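Local atomic coordinates of bromo domain-containing protein (PDB entry 6NEY), a protein that probably recognises acetylated lysine through its bromodomain, the part present here, and probably acts in chromatin-linked processes such as transcription. Residues 76-81 and 112-117. Numbering follows the deposited sequence.
Sequences ALREDI and QIDAYV
Arg78 reaches across to Asp114 and grips a single carboxylate oxygen with both terminal nitrogens: NH1 and NH2 each lie 2.9 Å from Asp114 OD1. Because two donors converge on one acceptor, both bonds are bent to about 140° at the hydrogen. OD1 sits close to the guanidinium plane, at its edge, although the carboxylate itself is turned 48° from that plane. An arginine suits this place because its chain, extended from CG to NE, can span the gap between helices and still hold a second partner: NE donates to the carbonyl O of Asn73. The other oxygen of Asp114, OD2, pairs with Lys110 one turn earlier, so the carboxylate is shared between two cations, which probably favours its ionised form.

The two segments belong to helices 75-92 and 97-124, the long, nearly antiparallel pair (173° here) that forms the last two helices of the left-handed four-helix bundle of the bromodomain fold.

Apolar packing lies beside the salt bridge. The two branches of Ile113 do different work: CG2 sits over the centre of one guanidinium face, 3.5 Å from Arg78 CZ, while CD1 extends inward to Leu77 CD2 at 4.1 Å and Ile81 CG1 at 4.3 Å. Leu77 and Ile81, branched aliphatic side chains without polar groups, suit this buried interior; Leu77 also packs on Leu18 and Val19 of helix 12-21, and Ile81 on Phe105 and Ala109 of helix 97-124.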
loop_
_atom_site.group_PDB
_atom_site.type_symbol
_atom_site.label_atom_id
_atom_site.label_comp_id
_atom_site.label_asym_id
_atom_site.label_seq_id
_atom_site.Cartn_x
_atom_site.Cartn_y
_atom_site.Cartn_z
ATOM N N ALA A 76 0.918 -7.920 -5.277
ATOM C CA ALA A 76 0.659 -6.685 -6.054
ATOM C C ALA A 76 0.501 -5.494 -5.099
ATOM O O ALA A 76 1.045 -4.394 -5.376
ATOM C CB ALA A 76 -0.569 -6.866 -6.906
ATOM N N LEU A 77 -0.202 -5.715 -3.986
ATOM C CA LEU A 77 -0.394 -4.671 -2.942
ATOM C C LEU A 77 0.948 -4.398 -2.264
ATOM O O LEU A 77 1.276 -3.214 -2.080
ATOM C CB LEU A 77 -1.441 -5.112 -1.911
ATOM C CG LEU A 77 -1.576 -4.186 -0.697
ATOM C CD1 LEU A 77 -1.869 -2.755 -1.107
ATOM C CD2 LEU A 77 -2.643 -4.688 0.260
ATOM N N ARG A 78 1.694 -5.441 -1.891
ATOM C CA ARG A 78 3.045 -5.285 -1.267
ATOM C C ARG A 78 3.976 -4.490 -2.206
ATOM O O ARG A 78 4.727 -3.636 -1.694
ATOM C CB ARG A 78 3.673 -6.634 -0.898
ATOM C CG ARG A 78 2.946 -7.415 0.191
ATOM C CD ARG A 78 3.643 -8.758 0.368
ATOM N NE ARG A 78 2.960 -9.739 1.210
ATOM C CZ ARG A 78 2.999 -9.805 2.537
ATOM N NH1 ARG A 78 3.645 -8.899 3.259
ATOM N NH2 ARG A 78 2.336 -10.765 3.149
ATOM N N GLU A 79 3.959 -4.772 -3.514
ATOM C CA GLU A 79 4.718 -4.023 -4.566
ATOM C C GLU A 79 4.280 -2.550 -4.625
ATOM O O GLU A 79 5.154 -1.665 -4.743
ATOM C CB GLU A 79 4.525 -4.654 -5.945
ATOM N N ASP A 80 2.982 -2.270 -4.531
ATOM C CA ASP A 80 2.475 -0.875 -4.548
ATOM C C ASP A 80 2.952 -0.149 -3.279
ATOM O O ASP A 80 3.365 1.013 -3.408
ATOM C CB ASP A 80 0.963 -0.813 -4.755
ATOM C CG ASP A 80 0.505 -0.999 -6.182
ATOM O OD1 ASP A 80 1.370 -0.972 -7.099
ATOM O OD2 ASP A 80 -0.718 -1.182 -6.370
ATOM N N ILE A 81 2.944 -0.800 -2.104
ATOM C CA ILE A 81 3.487 -0.190 -0.853
ATOM C C ILE A 81 4.988 0.068 -1.048
ATOM O O ILE A 81 5.446 1.157 -0.702
ATOM C CB ILE A 81 3.229 -1.041 0.406
ATOM C CG1 ILE A 81 1.735 -1.294 0.650
ATOM C CG2 ILE A 81 3.901 -0.409 1.615
ATOM C CD1 ILE A 81 0.906 -0.041 0.749
ATOM N N GLN A 112 0.705 -5.581 8.986
ATOM C CA GLN A 112 -0.772 -5.580 8.800
ATOM C C GLN A 112 -1.089 -6.577 7.692
ATOM O O GLN A 112 -2.025 -7.414 7.841
ATOM C CB GLN A 112 -1.282 -4.171 8.473
ATOM C CG GLN A 112 -1.062 -3.196 9.618
ATOM C CD GLN A 112 -1.568 -3.731 10.940
ATOM O OE1 GLN A 112 -2.758 -3.904 11.129
ATOM N NE2 GLN A 112 -0.659 -4.024 11.858
ATOM N N ILE A 113 -0.313 -6.538 6.619
ATOM C CA ILE A 113 -0.589 -7.406 5.446
ATOM C C ILE A 113 -0.327 -8.866 5.850
ATOM O O ILE A 113 -1.176 -9.723 5.543
ATOM C CB ILE A 113 0.185 -6.963 4.199
ATOM C CG1 ILE A 113 -0.283 -5.587 3.718
ATOM C CG2 ILE A 113 0.054 -7.993 3.084
ATOM C CD1 ILE A 113 0.672 -4.918 2.739
ATOM N N ASP A 114 0.795 -9.145 6.514
ATOM C CA ASP A 114 1.122 -10.515 7.002
ATOM C C ASP A 114 -0.020 -11.036 7.884
ATOM O O ASP A 114 -0.439 -12.214 7.700
ATOM C CB ASP A 114 2.427 -10.530 7.806
ATOM C CG ASP A 114 3.701 -10.359 7.002
ATOM O OD1 ASP A 114 3.617 -10.326 5.765
ATOM O OD2 ASP A 114 4.787 -10.253 7.647
ATOM N N ALA A 115 -0.501 -10.216 8.816
ATOM C CA ALA A 115 -1.509 -10.622 9.816
ATOM C C ALA A 115 -2.811 -10.985 9.076
ATOM O O ALA A 115 -3.450 -12.007 9.430
ATOM C CB ALA A 115 -1.710 -9.531 10.836
ATOM N N TYR A 116 -3.146 -10.238 8.010
ATOM C CA TYR A 116 -4.390 -10.450 7.221
ATOM C C TYR A 116 -4.277 -11.775 6.443
ATOM O O TYR A 116 -5.191 -12.611 6.495
ATOM C CB TYR A 116 -4.661 -9.285 6.267
ATOM C CG TYR A 116 -5.889 -9.507 5.416
ATOM C CD1 TYR A 116 -7.159 -9.359 5.954
ATOM C CD2 TYR A 116 -5.788 -9.946 4.106
ATOM C CE1 TYR A 116 -8.298 -9.620 5.204
ATOM C CE2 TYR A 116 -6.911 -10.200 3.338
ATOM C CZ TYR A 116 -8.173 -10.051 3.886
ATOM O OH TYR A 116 -9.267 -10.308 3.106
ATOM N N VAL A 117 -3.173 -11.961 5.719
ATOM C CA VAL A 117 -2.964 -13.161 4.852
ATOM C C VAL A 117 -2.954 -14.407 5.751
ATOM O O VAL A 117 -3.617 -15.421 5.403
ATOM C CB VAL A 117 -1.690 -12.994 4.005
ATOM C CG1 VAL A 117 -1.258 -14.278 3.315
ATOM C CG2 VAL A 117 -1.904 -11.880 2.982
#